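Local coordinates for trans-4-hydroxy-L-proline dehydratase (Clostridioides difficile 70-100-2010, PDB 6VXC), which catalyses the anaerobic dehydration of trans-4-hydroxy-L-proline to (S)-1-pyrroline-5-carboxylate by glycyl radical chemistry, at residues 408-413 against 740-745; 385-390 against 421-426; 705-710 against 749-754. All coordinates share one frame; numbering follows the deposited sequence.

Contact 1: 408-413 against 740-745; sequences KFLKRA and NMANLV
Leu410 overlaps Ala742 with one of its two methyl branches: CD2 sits 3.8 Å from Ala742 CB. The same methyl also lies against the backbone of that residue, with CD2 3.7 Å from Ala742 O, and Leu410 CG follows at 4.0 Å from Ala742 CB. The other branch turns to the next turn of helix 740-745, where Leu410 CD1 meets Val745 CG1 at a looser 4.2 Å. The fork of the leucine thus spans two residues spaced three apart on the facing helix. What puts it there is chi1 of 170°, which sets CG opposite the backbone N and carries the fork out from helix 408-413 toward its partner.

Alanine suits its place because a single methyl lets the backbones draw close: Lys411 CA and Ala742 CA are 6.1 Å apart, and the axes of the two short segments approach to 9.4 Å at an angle of 114°. Leucine supplies the reach that alanine lacks, and the beta-branched valine presents a rigid methyl to meet it. Lys411 contributes only the base of its chain, CG lying 4.3 Å from Ala742 CB. Its ammonium makes a salt bridge with Asp739, just before segment 740-745, so a long amphipathic side chain covers the margin of the apolar patch and carries its charge beyond it. No hydrogen bond joins the two segments.

Each helix belongs to a beta-alpha-beta unit of the same mixed sheet: helix 407-418 links the parallel strands 396-401 and 426-428, while helix 734-750 links strands 724-726 and 755-759. Leu410 also touches Ile401, and Met741 packs on Cys414 and Ser417. Helix 407-418 lies against strand 396-401 and touches Phe426 of the next strand, and helix 734-750 packs on strand 755-759 through Val745 on Ile756 and Phe758.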
loop_
_atom_site.group_PDB
_atom_site.type_symbol
_atom_site.label_atom_id
_atom_site.label_comp_id
_atom_site.label_asym_id
_atom_site.label_seq_id
_atom_site.Cartn_x
_atom_site.Cartn_y
_atom_site.Cartn_z
ATOM N N LYS A 408 3.778 -27.644 -6.907
ATOM C CA LYS A 408 4.970 -27.164 -7.600
ATOM C C LYS A 408 5.034 -25.638 -7.612
ATOM O O LYS A 408 6.112 -25.050 -7.452
ATOM C CB LYS A 408 4.998 -27.700 -9.032
ATOM C CG LYS A 408 6.126 -27.133 -9.888
ATOM C CD LYS A 408 6.111 -27.699 -11.319
ATOM C CE LYS A 408 7.155 -27.022 -12.195
ATOM N NZ LYS A 408 6.981 -27.369 -13.627
ATOM N N PHE A 409 3.891 -24.980 -7.814
ATOM C CA PHE A 409 3.883 -23.521 -7.833
ATOM C C PHE A 409 4.226 -22.967 -6.456
ATOM O O PHE A 409 5.072 -22.082 -6.323
ATOM C CB PHE A 409 2.521 -23.011 -8.302
ATOM C CG PHE A 409 2.416 -21.500 -8.355
ATOM C CD1 PHE A 409 2.899 -20.798 -9.448
ATOM C CD2 PHE A 409 1.834 -20.787 -7.312
ATOM C CE1 PHE A 409 2.801 -19.414 -9.506
ATOM C CE2 PHE A 409 1.743 -19.392 -7.362
ATOM C CZ PHE A 409 2.230 -18.706 -8.471
ATOM N N LEU A 410 3.592 -23.499 -5.412
ATOM C CA LEU A 410 3.906 -23.040 -4.066
ATOM C C LEU A 410 5.391 -23.216 -3.745
ATOM O O LEU A 410 6.025 -22.317 -3.177
ATOM C CB LEU A 410 3.035 -23.788 -3.053
ATOM C CG LEU A 410 3.388 -23.614 -1.576
ATOM C CD1 LEU A 410 3.326 -22.142 -1.138
ATOM C CD2 LEU A 410 2.507 -24.519 -0.694
ATOM N N LYS A 411 5.968 -24.369 -4.103
ATOM C CA LYS A 411 7.360 -24.622 -3.744
ATOM C C LYS A 411 8.309 -23.701 -4.502
ATOM O O LYS A 411 9.322 -23.262 -3.954
ATOM C CB LYS A 411 7.714 -26.093 -3.969
ATOM C CG LYS A 411 7.088 -27.016 -2.906
ATOM C CD LYS A 411 7.498 -28.473 -3.079
ATOM C CE LYS A 411 8.981 -28.684 -2.785
ATOM N NZ LYS A 411 9.314 -30.146 -2.733
ATOM N N ARG A 412 7.998 -23.394 -5.758
ATOM C CA ARG A 412 8.794 -22.419 -6.491
ATOM C C ARG A 412 8.753 -21.054 -5.805
ATOM O O ARG A 412 9.773 -20.356 -5.731
ATOM C CB ARG A 412 8.299 -22.325 -7.931
ATOM C CG ARG A 412 8.999 -21.298 -8.769
ATOM C CD ARG A 412 10.399 -21.740 -9.157
ATOM N NE ARG A 412 10.997 -20.789 -10.091
ATOM C CZ ARG A 412 11.994 -19.977 -9.777
ATOM N NH1 ARG A 412 12.510 -20.026 -8.555
ATOM N NH2 ARG A 412 12.473 -19.124 -10.673
ATOM N N ALA A 413 7.572 -20.649 -5.320
ATOM C CA ALA A 413 7.477 -19.408 -4.553
ATOM C C ALA A 413 8.301 -19.489 -3.272
ATOM O O ALA A 413 9.009 -18.539 -2.918
ATOM C CB ALA A 413 6.015 -19.095 -4.226
ATOM N N ASN A 740 9.161 -27.659 4.532
ATOM C CA ASN A 740 8.739 -27.101 5.810
ATOM C C ASN A 740 8.112 -25.722 5.635
ATOM O O ASN A 740 7.087 -25.427 6.254
ATOM C CB ASN A 740 9.910 -27.058 6.793
ATOM C CG ASN A 740 10.202 -28.428 7.411
ATOM O OD1 ASN A 740 9.332 -29.291 7.451
ATOM N ND2 ASN A 740 11.418 -28.614 7.915
ATOM N N MET A 741 8.693 -24.875 4.785
ATOM C CA MET A 741 8.076 -23.580 4.491
ATOM C C MET A 741 6.706 -23.760 3.847
ATOM O O MET A 741 5.709 -23.173 4.291
ATOM C CB MET A 741 8.987 -22.772 3.571
ATOM C CG MET A 741 10.316 -22.392 4.210
ATOM S SD MET A 741 11.454 -21.573 3.080
ATOM C CE MET A 741 10.510 -20.093 2.591
ATOM N N ALA A 742 6.653 -24.561 2.783
ATOM C CA ALA A 742 5.408 -24.818 2.075
ATOM C C ALA A 742 4.340 -25.358 3.010
ATOM O O ALA A 742 3.177 -24.961 2.928
ATOM C CB ALA A 742 5.654 -25.810 0.934
ATOM N N ASN A 743 4.718 -26.274 3.895
ATOM C CA ASN A 743 3.755 -26.861 4.808
ATOM C C ASN A 743 3.238 -25.838 5.809
ATOM O O ASN A 743 2.073 -25.896 6.204
ATOM C CB ASN A 743 4.386 -28.043 5.538
ATOM C CG ASN A 743 4.551 -29.274 4.644
ATOM O OD1 ASN A 743 4.041 -29.315 3.531
ATOM N ND2 ASN A 743 5.249 -30.291 5.153
ATOM N N LEU A 744 4.103 -24.931 6.271
ATOM C CA LEU A 744 3.653 -23.908 7.208
ATOM C C LEU A 744 2.623 -22.989 6.551
ATOM O O LEU A 744 1.599 -22.651 7.156
ATOM C CB LEU A 744 4.852 -23.100 7.717
ATOM C CG LEU A 744 4.559 -22.116 8.866
ATOM C CD1 LEU A 744 4.327 -22.863 10.180
ATOM C CD2 LEU A 744 5.618 -21.046 9.019
ATOM N N VAL A 745 2.872 -22.602 5.307
ATOM C CA VAL A 745 1.917 -21.775 4.573
ATOM C C VAL A 745 0.573 -22.485 4.466
ATOM O O VAL A 745 -0.474 -21.906 4.778
ATOM C CB VAL A 745 2.488 -21.403 3.193
ATOM C CG1 VAL A 745 1.440 -20.689 2.339
ATOM C CG2 VAL A 745 3.709 -20.514 3.365
#

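Contact 2: 385-390 against 421-426; sequences DVMDEM and WGQPAF
Met387 drives its terminal methyl against the loop 421-426, and here the packing is tight: Met387 CE lies 3.4 Å from Gln423 CB and 3.9 Å from Pro424 CD. The bend at chi3 (-69°) turns this flexible, unbranched chain so that its methyl meets the loop. Trp421 closes the neighbouring side with its six-membered ring, CZ2 being 3.4 Å from Met387 O, while Gln423 CB covers one indole face near its rim. A cis peptide precedes Pro424, whose CD and CB lie beside the methyl.

At the other end of the indole the fit is looser and water takes over. One molecule accepts from Trp421 NE1 at 2.9 Å and donates to Asp388 O at 2.8 Å, bridging loop and helix beside the partly exposed Asp388.

Gln423 OE1 also lies beside the methyl, while NE2 bonds Pro395 O. The Gln423 side chain is about 11 Å from that of Cys454, by similarity the radical cysteine. The contact therefore relies on shape and dispersion, with no direct hydrogen bond between its segments, and water supplies the polar link that the tryptophan N-H requires.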
loop_
_atom_site.group_PDB
_atom_site.type_symbol
_atom_site.label_atom_id
_atom_site.label_comp_id
_atom_site.label_asym_id
_atom_site.label_seq_id
_atom_site.Cartn_x
_atom_site.Cartn_y
_atom_site.Cartn_z
ATOM N N ASP A 385 9.804 -16.443 -12.595
ATOM C CA ASP A 385 11.162 -16.366 -13.126
ATOM C C ASP A 385 11.665 -14.923 -13.192
ATOM O O ASP A 385 12.834 -14.660 -12.884
ATOM C CB ASP A 385 11.249 -17.008 -14.515
ATOM C CG ASP A 385 11.175 -18.526 -14.478
ATOM O OD1 ASP A 385 11.429 -19.126 -13.410
ATOM O OD2 ASP A 385 10.864 -19.117 -15.529
ATOM N N VAL A 386 10.830 -13.974 -13.641
ATOM C CA VAL A 386 11.359 -12.615 -13.762
ATOM C C VAL A 386 11.553 -11.975 -12.382
ATOM O O VAL A 386 12.532 -11.248 -12.165
ATOM C CB VAL A 386 10.523 -11.712 -14.705
ATOM C CG1 VAL A 386 9.489 -12.472 -15.529
ATOM C CG2 VAL A 386 9.955 -10.484 -14.000
ATOM N N MET A 387 10.653 -12.225 -11.420
ATOM C CA MET A 387 10.874 -11.602 -10.114
ATOM C C MET A 387 12.130 -12.168 -9.452
ATOM O O MET A 387 12.915 -11.421 -8.851
ATOM C CB MET A 387 9.642 -11.752 -9.210
ATOM C CG MET A 387 9.389 -13.138 -8.656
ATOM S SD MET A 387 8.108 -13.206 -7.377
ATOM C CE MET A 387 8.929 -12.327 -6.037
ATOM N N ASP A 388 12.362 -13.472 -9.623
ATOM C CA ASP A 388 13.570 -14.128 -9.129
ATOM C C ASP A 388 14.818 -13.513 -9.760
ATOM O O ASP A 388 15.726 -13.051 -9.061
ATOM C CB ASP A 388 13.451 -15.620 -9.452
ATOM C CG ASP A 388 14.454 -16.505 -8.736
ATOM O OD1 ASP A 388 15.135 -16.061 -7.786
ATOM O OD2 ASP A 388 14.526 -17.693 -9.140
ATOM N N GLU A 389 14.847 -13.435 -11.093
ATOM C CA GLU A 389 16.018 -12.894 -11.776
ATOM C C GLU A 389 16.238 -11.418 -11.445
ATOM O O GLU A 389 17.356 -11.006 -11.124
ATOM C CB GLU A 389 15.879 -13.069 -13.289
ATOM C CG GLU A 389 17.051 -12.452 -14.074
ATOM C CD GLU A 389 18.363 -13.204 -13.862
ATOM O OE1 GLU A 389 18.318 -14.446 -13.769
ATOM O OE2 GLU A 389 19.422 -12.556 -13.774
ATOM N N MET A 390 15.187 -10.598 -11.531
ATOM C CA MET A 390 15.377 -9.146 -11.451
ATOM C C MET A 390 15.732 -8.663 -10.041
ATOM O O MET A 390 16.478 -7.686 -9.896
ATOM C CB MET A 390 14.123 -8.427 -11.950
ATOM C CG MET A 390 13.800 -8.698 -13.433
ATOM S SD MET A 390 15.186 -8.432 -14.565
ATOM C CE MET A 390 15.202 -6.656 -14.683
ATOM N N TRP A 421 15.216 -12.083 0.401
ATOM C CA TRP A 421 14.925 -10.677 0.145
ATOM C C TRP A 421 13.443 -10.345 0.283
ATOM O O TRP A 421 12.997 -9.305 -0.200
ATOM C CB TRP A 421 15.466 -10.221 -1.216
ATOM C CG TRP A 421 14.968 -10.923 -2.426
ATOM C CD1 TRP A 421 15.357 -12.149 -2.866
ATOM C CD2 TRP A 421 14.042 -10.419 -3.404
ATOM N NE1 TRP A 421 14.716 -12.457 -4.041
ATOM C CE2 TRP A 421 13.899 -11.414 -4.392
ATOM C CE3 TRP A 421 13.313 -9.230 -3.531
ATOM C CZ2 TRP A 421 13.061 -11.258 -5.502
ATOM C CZ3 TRP A 421 12.475 -9.074 -4.634
ATOM C CH2 TRP A 421 12.367 -10.080 -5.606
ATOM N N GLY A 422 12.680 -11.201 0.918
ATOM C CA GLY A 422 11.323 -10.899 1.340
ATOM C C GLY A 422 10.212 -11.309 0.396
ATOM O O GLY A 422 9.224 -11.890 0.828
ATOM N N GLN A 423 10.362 -11.012 -0.897
ATOM C CA GLN A 423 9.357 -11.384 -1.899
ATOM C C GLN A 423 9.515 -12.865 -2.239
ATOM O O GLN A 423 10.608 -13.396 -2.148
ATOM C CB GLN A 423 9.501 -10.539 -3.186
ATOM C CG GLN A 423 9.320 -9.046 -2.983
ATOM C CD GLN A 423 9.249 -8.277 -4.301
ATOM O OE1 GLN A 423 9.065 -8.864 -5.370
ATOM N NE2 GLN A 423 9.368 -6.948 -4.220
ATOM N N PRO A 424 8.411 -13.551 -2.565
ATOM C CA PRO A 424 7.023 -13.082 -2.523
ATOM C C PRO A 424 6.398 -13.281 -1.146
ATOM O O PRO A 424 6.810 -14.192 -0.420
ATOM C CB PRO A 424 6.319 -13.990 -3.536
ATOM C CG PRO A 424 7.061 -15.327 -3.345
ATOM C CD PRO A 424 8.514 -14.924 -3.104
ATOM N N ALA A 425 5.416 -12.450 -0.804
ATOM C CA ALA A 425 4.515 -12.783 0.279
ATOM C C ALA A 425 3.468 -13.768 -0.238
ATOM O O ALA A 425 3.242 -13.891 -1.445
ATOM C CB ALA A 425 3.835 -11.532 0.831
ATOM N N PHE A 426 2.802 -14.439 0.693
ATOM C CA PHE A 426 1.803 -15.453 0.388
ATOM C C PHE A 426 0.441 -14.998 0.899
ATOM O O PHE A 426 0.320 -14.603 2.059
ATOM C CB PHE A 426 2.188 -16.803 1.023
ATOM C CG PHE A 426 3.559 -17.311 0.608
ATOM C CD1 PHE A 426 4.704 -16.873 1.257
ATOM C CD2 PHE A 426 3.692 -18.229 -0.418
ATOM C CE1 PHE A 426 5.966 -17.335 0.880
ATOM C CE2 PHE A 426 4.938 -18.693 -0.796
ATOM C CZ PHE A 426 6.083 -18.243 -0.153
HETATM O O HOH W 1 15.861 -13.747 -6.398
#

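Contact 3: 705-710 against 749-754; sequences AVIKSC and FNMDGH
The peptide plane of Ile707 has one face covered by the methyl of Met751. CE stands over that plane, with Met751 CE 3.7 Å from Ile707 O and 3.9 Å from Ile707 C. Around the methyl the side chains of two successive helical residues close in. Ile707 CD1 lies 3.9 Å from Met751 CE, the two side chains crossing at about a right angle, and Met751 CE is 4.1 Å from Lys708 CA and 4.2 Å from Lys708 CG.

Methionine is apt for this task, since its long chain crosses from the loop to the helix and can bend at the end: chi3 of -69° folds CE onto the helix backbone. Isoleucine gives a compact buried wall, whereas Lys708 lends its methylenes at the outer margin, its extended chain leading the ammonium away from this apolar spot. Met751 is itself partly exposed and also touches a crystal neighbour.

Met751 is the first residue to leave the helical conformation at the end of helix 734-750, and a Schellman motif that includes it finishes the helix. Asp752, with positive phi (73°), is the C-prime residue, with its N bonded to Phe749 O at 2.9 Å and Gly753 N bonded to Tyr748 O. The methionine thus extends from a well-defined helix terminus.

Helix 703-711 leans on the C-terminal part of helix 734-750, where Ile707 also touches Leu744, Ala747 and Tyr748. Past the Schellman turn the chain enters strand 755-759 of the mixed sheet, with His754 already sharing backbone hydrogen bonding with Asn428 at the end of strand 426-428.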
loop_
_atom_site.group_PDB
_atom_site.type_symbol
_atom_site.label_atom_id
_atom_site.label_comp_id
_atom_site.label_asym_id
_atom_site.label_seq_id
_atom_site.Cartn_x
_atom_site.Cartn_y
_atom_site.Cartn_z
ATOM N N ALA A 705 3.092 -22.780 16.756
ATOM C CA ALA A 705 2.301 -22.176 17.821
ATOM C C ALA A 705 1.838 -20.776 17.433
ATOM O O ALA A 705 0.710 -20.393 17.750
ATOM C CB ALA A 705 3.085 -22.142 19.134
ATOM N N VAL A 706 2.667 -20.001 16.723
ATOM C CA VAL A 706 2.210 -18.647 16.409
ATOM C C VAL A 706 1.132 -18.667 15.323
ATOM O O VAL A 706 0.170 -17.902 15.402
ATOM C CB VAL A 706 3.363 -17.667 16.065
ATOM C CG1 VAL A 706 4.752 -18.190 16.370
ATOM C CG2 VAL A 706 3.226 -17.079 14.688
ATOM N N ILE A 707 1.246 -19.535 14.307
ATOM C CA ILE A 707 0.171 -19.526 13.305
ATOM C C ILE A 707 -1.129 -20.030 13.924
ATOM O O ILE A 707 -2.217 -19.600 13.535
ATOM C CB ILE A 707 0.515 -20.318 12.017
ATOM C CG1 ILE A 707 0.785 -21.799 12.297
ATOM C CG2 ILE A 707 1.644 -19.635 11.205
ATOM C CD1 ILE A 707 0.685 -22.699 11.025
ATOM N N LYS A 708 -1.046 -20.893 14.934
ATOM C CA LYS A 708 -2.251 -21.282 15.659
ATOM C C LYS A 708 -2.835 -20.104 16.447
ATOM O O LYS A 708 -4.049 -19.899 16.442
ATOM C CB LYS A 708 -1.930 -22.465 16.575
ATOM C CG LYS A 708 -1.793 -23.801 15.847
ATOM C CD LYS A 708 -1.888 -24.944 16.839
ATOM C CE LYS A 708 -1.305 -26.219 16.287
ATOM N NZ LYS A 708 -1.344 -27.294 17.319
ATOM N N SER A 709 -1.987 -19.290 17.090
ATOM C CA SER A 709 -2.485 -18.084 17.749
ATOM C C SER A 709 -3.125 -17.121 16.740
ATOM O O SER A 709 -4.237 -16.628 16.951
ATOM C CB SER A 709 -1.338 -17.384 18.492
ATOM O OG SER A 709 -0.965 -18.021 19.696
ATOM N N CYS A 710 -2.433 -16.853 15.629
ATOM C CA CYS A 710 -2.945 -15.906 14.640
ATOM C C CYS A 710 -4.250 -16.379 14.008
ATOM O O CYS A 710 -5.076 -15.555 13.604
ATOM C CB CYS A 710 -1.893 -15.670 13.546
ATOM S SG CYS A 710 -0.438 -14.794 14.117
ATOM N N PHE A 749 -3.005 -21.458 6.151
ATOM C CA PHE A 749 -4.124 -21.149 5.267
ATOM C C PHE A 749 -5.253 -22.157 5.438
ATOM O O PHE A 749 -6.431 -21.814 5.265
ATOM C CB PHE A 749 -3.656 -21.081 3.808
ATOM C CG PHE A 749 -2.785 -19.878 3.490
ATOM C CD1 PHE A 749 -2.474 -18.939 4.461
ATOM C CD2 PHE A 749 -2.288 -19.696 2.207
ATOM C CE1 PHE A 749 -1.677 -17.835 4.167
ATOM C CE2 PHE A 749 -1.487 -18.605 1.895
ATOM C CZ PHE A 749 -1.182 -17.672 2.877
ATOM N N ASN A 750 -4.925 -23.391 5.822
ATOM C CA ASN A 750 -5.984 -24.341 6.093
ATOM C C ASN A 750 -6.811 -23.928 7.300
ATOM O O ASN A 750 -7.958 -24.354 7.411
ATOM C CB ASN A 750 -5.413 -25.751 6.320
ATOM C CG ASN A 750 -6.432 -26.827 6.019
ATOM O OD1 ASN A 750 -6.859 -26.971 4.875
ATOM N ND2 ASN A 750 -6.866 -27.546 7.035
ATOM N N MET A 751 -6.254 -23.118 8.201
ATOM C CA MET A 751 -6.998 -22.533 9.312
ATOM C C MET A 751 -7.576 -21.160 8.978
ATOM O O MET A 751 -8.024 -20.455 9.892
ATOM C CB MET A 751 -6.108 -22.425 10.549
ATOM C CG MET A 751 -5.593 -23.748 11.068
ATOM S SD MET A 751 -4.596 -23.605 12.557
ATOM C CE MET A 751 -3.112 -22.800 11.997
ATOM N N ASP A 752 -7.544 -20.770 7.703
ATOM C CA ASP A 752 -8.104 -19.520 7.181
ATOM C C ASP A 752 -7.299 -18.280 7.559
ATOM O O ASP A 752 -7.834 -17.179 7.559
ATOM C CB ASP A 752 -9.570 -19.370 7.607
ATOM C CG ASP A 752 -10.466 -20.398 6.941
ATOM O OD1 ASP A 752 -10.156 -20.778 5.793
ATOM O OD2 ASP A 752 -11.425 -20.869 7.573
ATOM N N GLY A 753 -6.012 -18.437 7.849
ATOM C CA GLY A 753 -5.139 -17.284 7.934
ATOM C C GLY A 753 -5.067 -16.566 6.601
ATOM O O GLY A 753 -5.255 -17.157 5.551
ATOM N N HIS A 754 -4.850 -15.256 6.661
ATOM C CA HIS A 754 -4.930 -14.392 5.493
ATOM C C HIS A 754 -3.618 -14.295 4.715
ATOM O O HIS A 754 -3.620 -14.327 3.480
ATOM C CB HIS A 754 -5.376 -12.990 5.934
ATOM C CG HIS A 754 -5.393 -11.991 4.829
ATOM N ND1 HIS A 754 -6.398 -11.928 3.895
ATOM C CD2 HIS A 754 -4.507 -11.026 4.495
ATOM C CE1 HIS A 754 -6.144 -10.948 3.044
ATOM N NE2 HIS A 754 -4.996 -10.392 3.380
#

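Contacts 1 and 2 are buried, whereas contact 3 reaches the surface with an exposed lysine. Helix 734-750 serves contacts 1 and 3, at its middle and its end, and Leu744 CD1 meets Ile707 CD1 at 3.7 Å between them. Contacts 1 and 2 join through Arg412, whose NH2 makes salt bridges to Asp385 OD1 and Asp388 OD2, and through Ala413 packing on Phe426. Contacts 2 and 3 meet where Phe749 CZ lies 3.5 Å from Phe426 O. None has a direct hydrogen bond between its segments, and in each, carbon atoms also rest against a backbone carbonyl. Leucine, alanine and valine pair the helices of contact 1; methionine methyls do most of the touching in contacts 2 and 3.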